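Local coordinates for protein aminopentol aminotransferase (Sphingopyxis macrogoltabida, PDB 6HBS) that transfers the amino group of aminopentol (hydrolysed fumonisin B1) to pyruvate with the help of pyridoxal 5'-phosphate, a step in fumonisin B1 degradation, at residues T122-V127 against S267-S272; G224-V229 against S272-D277. All coordinates share one frame; numbering follows the deposited sequence.

Contact 1. Residues T122-V127 against S267-S272; sequences TSTAMV and SALLGS
Thr124 and Ala125 meet Leu269 in a small, fully buried apolar contact, where helix 118-133 packs on a face of the seven-stranded mixed sheet. Leu269 lies in the middle of strand 267-271 and points its side chain at the helix. Its CG is anti to the backbone N (chi1 -177°), and the isobutyl group forks against the helix: CD2 meets the Thr124 methyl and CD1 the Ala125 methyl. On the first branch, Leu269 CD2 lies 3.7 Å from Thr124 CG2. The two side chains meet at a slant. Leu269 CD2 also lies 4.0 Å from Ala125 N. On the other branch, Leu269 CD1 is 4.0 Å from Ala125 CB. The nearest CA atoms across the contact are those of Ala125 and Leu269, 7.1 Å apart.

Thr124 presents its methyl to the strand. Its hydroxyl OG1 turns back to the helix and bonds to the carbonyl O of Asp120, one turn earlier, so this buried polar atom is satisfied within its own helix. Trp111 of the neighbouring strand 111-115 also touches Leu269, while Leu253 and Phe193 of other strands touch Ala125. The helix thus lies across several strands. Such helix-on-sheet packing is characteristic of the large, cofactor-binding domain of fold-type I aminotransferases, to which class III belongs.

Contact 2. Residues G224-V229 against S272-D277; sequences GALLVV and SNKARD
The backbones of 224-229 and 272-277 stay well apart, with Leu226 CA and Ala275 CA the nearest pair at 8.3 Å, and side chains bridge between them. The contact joins the start of sheet strand 226-230 to the turn after strand 267-271 in the alpha/beta cofactor domain. That turn is a short 3-10 segment, 273-275, leading into helix 276-281.

Leu226 is the hub on the strand side. Its two methyls go to different partners. CD1 faces Ala275, with Leu226 CD1 4.3 Å from Ala275 CB, and both residues also touch Leu128 of helix 118-133. CD2 meets the aliphatic part of Lys274, Leu226 CD2 to Lys274 CE being 4.0 Å. The Leu226 and Lys274 side chains run past each other in opposite senses. Lys274 bends at chi3 (90°), carrying its amino group toward the strand's beginning. There NZ forms a salt bridge with Asp252, whose carboxylate also accepts a bond from the backbone N of Leu227. A water links NZ to the carbonyl O of Ala225.

Arg276, at the start of the helix, reaches back to Asn273 of the 3-10 turn. Its NE and NH2 both bond to OD1, and both bonds are bent. Arg276 NH2 also bonds to the carbonyl O of Arg16 of the second subunit. Arg276 NH2 lies in the carbonyl plane of Asn273, 2.7 Å from OD1, while NE, 2.8 Å from the same Asn273 OD1, is tilted from that plane.

How the contacts relate
Coming from the N terminus, the chain reaches 122-127 on helix 118-133, after several earlier helices and strands. It then builds several sheet strands and reaches 224-229 at strand 226-230. Strand 267-271 returns to the helix, and contact 1 closes the longer loop. The chain runs straight on through Ser272, shared by both contacts, into the turn before helix 276-281. There contact 2 closes a shorter loop back to 224-229. The two loops cross, since their segments alternate. The centres of contacts 1 and 2 are about 9 Å apart, and the contacts touch where Ala125 CB packs 4.0 Å from Val228 CG1. Together they tie one helix, two strands of the same sheet and the following turn.

Contact 1. Residues T122-V127 against S267-S272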
loop_
_atom_site.group_PDB
_atom_site.type_symbol
_atom_site.label_atom_id
_atom_site.label_comp_id
_atom_site.label_asym_id
_atom_site.label_seq_id
_atom_site.Cartn_x
_atom_site.Cartn_y
_atom_site.Cartn_z
ATOM N N THR A 122 -5.389 4.456 8.271
ATOM C CA THR A 122 -5.253 5.143 9.573
ATOM C C THR A 122 -4.604 6.519 9.395
ATOM O O THR A 122 -5.005 7.477 10.062
ATOM C CB THR A 122 -4.522 4.275 10.598
ATOM O OG1 THR A 122 -3.199 3.995 10.126
ATOM C CG2 THR A 122 -5.275 3.001 10.913
ATOM N N SER A 123 -3.619 6.620 8.498
ATOM C CA SER A 123 -2.952 7.871 8.183
ATOM C C SER A 123 -3.933 8.858 7.543
ATOM O O SER A 123 -3.934 10.037 7.890
ATOM C CB SER A 123 -1.766 7.639 7.308
ATOM O OG SER A 123 -0.691 7.131 8.071
ATOM N N THR A 124 -4.785 8.347 6.633
ATOM C CA THR A 124 -5.823 9.141 6.000
ATOM C C THR A 124 -6.791 9.665 7.074
ATOM O O THR A 124 -7.172 10.856 7.035
ATOM C CB THR A 124 -6.554 8.389 4.878
ATOM O OG1 THR A 124 -5.608 7.973 3.882
ATOM C CG2 THR A 124 -7.604 9.259 4.221
ATOM N N ALA A 125 -7.193 8.797 8.021
ATOM C CA ALA A 125 -8.101 9.205 9.095
ATOM C C ALA A 125 -7.480 10.344 9.922
ATOM O O ALA A 125 -8.169 11.307 10.285
ATOM C CB ALA A 125 -8.449 8.010 9.963
ATOM N N MET A 126 -6.179 10.239 10.189
ATOM C CA MET A 126 -5.426 11.235 11.011
ATOM C C MET A 126 -5.455 12.608 10.314
ATOM O O MET A 126 -5.815 13.623 10.933
ATOM C CB MET A 126 -3.987 10.780 11.215
ATOM C CG MET A 126 -3.094 11.831 11.831
ATOM S SD MET A 126 -1.442 11.213 12.006
ATOM C CE MET A 126 -0.814 11.509 10.353
ATOM N N VAL A 127 -5.109 12.636 9.018
ATOM C CA VAL A 127 -5.080 13.855 8.230
ATOM C C VAL A 127 -6.498 14.432 8.072
ATOM O O VAL A 127 -6.697 15.644 8.277
ATOM C CB VAL A 127 -4.367 13.625 6.887
ATOM C CG1 VAL A 127 -4.470 14.844 5.981
ATOM C CG2 VAL A 127 -2.918 13.252 7.098
ATOM N N SER A 267 -7.634 -1.929 1.461
ATOM C CA SER A 267 -7.972 -1.354 2.799
ATOM C C SER A 267 -8.957 -0.222 2.559
ATOM O O SER A 267 -9.180 0.185 1.405
ATOM C CB SER A 267 -6.721 -0.900 3.552
ATOM O OG SER A 267 -5.829 -1.996 3.779
ATOM N N ALA A 268 -9.612 0.252 3.621
ATOM C CA ALA A 268 -10.683 1.203 3.467
ATOM C C ALA A 268 -10.767 2.128 4.671
ATOM O O ALA A 268 -10.542 1.696 5.809
ATOM C CB ALA A 268 -12.013 0.513 3.306
ATOM N N LEU A 269 -11.186 3.358 4.379
ATOM C CA LEU A 269 -11.712 4.315 5.357
ATOM C C LEU A 269 -13.220 4.497 5.144
ATOM O O LEU A 269 -13.646 4.922 4.072
ATOM C CB LEU A 269 -10.961 5.636 5.213
ATOM C CG LEU A 269 -11.363 6.704 6.244
ATOM C CD1 LEU A 269 -11.107 6.187 7.642
ATOM C CD2 LEU A 269 -10.598 8.003 6.025
ATOM N N LEU A 270 -14.023 4.193 6.165
ATOM C CA LEU A 270 -15.502 4.372 6.167
ATOM C C LEU A 270 -15.836 5.576 7.046
ATOM O O LEU A 270 -15.243 5.726 8.111
ATOM C CB LEU A 270 -16.176 3.105 6.689
ATOM C CG LEU A 270 -16.421 1.962 5.690
ATOM C CD1 LEU A 270 -17.619 2.234 4.800
ATOM C CD2 LEU A 270 -15.193 1.715 4.839
ATOM N N GLY A 271 -16.723 6.459 6.578
ATOM C CA GLY A 271 -16.911 7.714 7.288
ATOM C C GLY A 271 -18.341 8.183 7.219
ATOM O O GLY A 271 -19.035 7.846 6.272
ATOM N N SER A 272 -18.775 8.901 8.260
ATOM C CA SER A 272 -20.090 9.492 8.292
ATOM C C SER A 272 -20.077 10.804 7.496
ATOM O O SER A 272 -19.025 11.392 7.226
ATOM C CB SER A 272 -20.554 9.700 9.716
ATOM O OG SER A 272 -19.901 10.814 10.262
#

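Contact 2. Residues G224-V229 against S272-D277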
loop_
_atom_site.group_PDB
_atom_site.type_symbol
_atom_site.label_atom_id
_atom_site.label_comp_id
_atom_site.label_asym_id
_atom_site.label_seq_id
_atom_site.Cartn_x
_atom_site.Cartn_y
_atom_site.Cartn_z
ATOM N N GLY A 224 -16.346 17.989 19.338
ATOM C CA GLY A 224 -16.245 17.990 17.855
ATOM C C GLY A 224 -15.116 17.103 17.310
ATOM O O GLY A 224 -14.999 16.950 16.103
ATOM N N ALA A 225 -14.289 16.509 18.183
ATOM C CA ALA A 225 -13.228 15.585 17.755
ATOM C C ALA A 225 -13.875 14.360 17.115
ATOM O O ALA A 225 -14.967 13.990 17.499
ATOM C CB ALA A 225 -12.396 15.154 18.926
ATOM N N LEU A 226 -13.184 13.740 16.153
ATOM C CA LEU A 226 -13.718 12.517 15.502
ATOM C C LEU A 226 -13.284 11.279 16.269
ATOM O O LEU A 226 -12.096 11.115 16.553
ATOM C CB LEU A 226 -13.208 12.430 14.064
ATOM C CG LEU A 226 -13.592 13.580 13.145
ATOM C CD1 LEU A 226 -13.206 13.261 11.702
ATOM C CD2 LEU A 226 -15.061 13.889 13.229
ATOM N N LEU A 227 -14.248 10.378 16.500
ATOM C CA LEU A 227 -13.988 9.047 17.020
ATOM C C LEU A 227 -13.650 8.117 15.853
ATOM O O LEU A 227 -14.453 7.942 14.940
ATOM C CB LEU A 227 -15.193 8.500 17.790
ATOM C CG LEU A 227 -14.969 7.119 18.402
ATOM C CD1 LEU A 227 -13.745 7.115 19.299
ATOM C CD2 LEU A 227 -16.195 6.640 19.155
ATOM N N VAL A 228 -12.461 7.542 15.916
ATOM C CA VAL A 228 -11.950 6.657 14.888
ATOM C C VAL A 228 -11.763 5.267 15.502
ATOM O O VAL A 228 -10.929 5.083 16.394
ATOM C CB VAL A 228 -10.622 7.172 14.320
ATOM C CG1 VAL A 228 -10.182 6.293 13.159
ATOM C CG2 VAL A 228 -10.693 8.650 13.905
ATOM N N VAL A 229 -12.500 4.273 14.996
ATOM C CA VAL A 229 -12.255 2.899 15.430
ATOM C C VAL A 229 -11.344 2.236 14.402
ATOM O O VAL A 229 -11.692 2.176 13.229
ATOM C CB VAL A 229 -13.561 2.127 15.631
ATOM C CG1 VAL A 229 -13.327 0.633 15.728
ATOM C CG2 VAL A 229 -14.303 2.624 16.853
ATOM N N SER A 272 -18.775 8.901 8.260
ATOM C CA SER A 272 -20.090 9.492 8.292
ATOM C C SER A 272 -20.077 10.804 7.496
ATOM O O SER A 272 -19.025 11.392 7.226
ATOM C CB SER A 272 -20.554 9.700 9.716
ATOM O OG SER A 272 -19.901 10.814 10.262
ATOM N N ASN A 273 -21.269 11.259 7.118
ATOM C CA ASN A 273 -21.465 12.505 6.374
ATOM C C ASN A 273 -20.824 13.696 7.089
ATOM O O ASN A 273 -20.384 14.613 6.453
ATOM C CB ASN A 273 -22.949 12.717 6.070
ATOM C CG ASN A 273 -23.369 11.937 4.843
ATOM O OD1 ASN A 273 -22.554 11.725 3.945
ATOM N ND2 ASN A 273 -24.606 11.471 4.806
ATOM N N LYS A 274 -20.725 13.654 8.416
ATOM C CA LYS A 274 -20.121 14.760 9.173
ATOM C C LYS A 274 -18.712 15.065 8.632
ATOM O O LYS A 274 -18.300 16.241 8.580
ATOM C CB LYS A 274 -20.117 14.367 10.654
ATOM C CG LYS A 274 -19.214 15.178 11.565
ATOM C CD LYS A 274 -19.647 15.123 13.012
ATOM C CE LYS A 274 -18.998 13.982 13.755
ATOM N NZ LYS A 274 -19.675 13.691 15.046
ATOM N N ALA A 275 -17.976 14.013 8.234
ATOM C CA ALA A 275 -16.560 14.100 7.848
ATOM C C ALA A 275 -16.347 14.198 6.332
ATOM O O ALA A 275 -15.194 14.200 5.900
ATOM C CB ALA A 275 -15.824 12.886 8.367
ATOM N N ARG A 276 -17.422 14.258 5.545
ATOM C CA ARG A 276 -17.355 14.121 4.091
ATOM C C ARG A 276 -16.561 15.284 3.479
ATOM O O ARG A 276 -15.699 15.059 2.600
ATOM C CB ARG A 276 -18.761 14.022 3.490
ATOM C CG ARG A 276 -18.771 13.726 1.994
ATOM C CD ARG A 276 -20.156 13.779 1.378
ATOM N NE ARG A 276 -20.984 12.658 1.773
ATOM C CZ ARG A 276 -21.093 11.522 1.093
ATOM N NH1 ARG A 276 -20.403 11.360 -0.033
ATOM N NH2 ARG A 276 -21.850 10.544 1.571
ATOM N N ASP A 277 -16.806 16.520 3.946
ATOM C CA ASP A 277 -16.137 17.687 3.348
ATOM C C ASP A 277 -14.629 17.610 3.547
ATOM O O ASP A 277 -13.884 17.960 2.637
ATOM C CB ASP A 277 -16.610 19.034 3.908
ATOM C CG ASP A 277 -17.962 19.465 3.374
ATOM O OD1 ASP A 277 -18.367 18.977 2.305
ATOM O OD2 ASP A 277 -18.610 20.277 4.050
HETATM O O HOH W 1 -17.634 14.153 17.200
#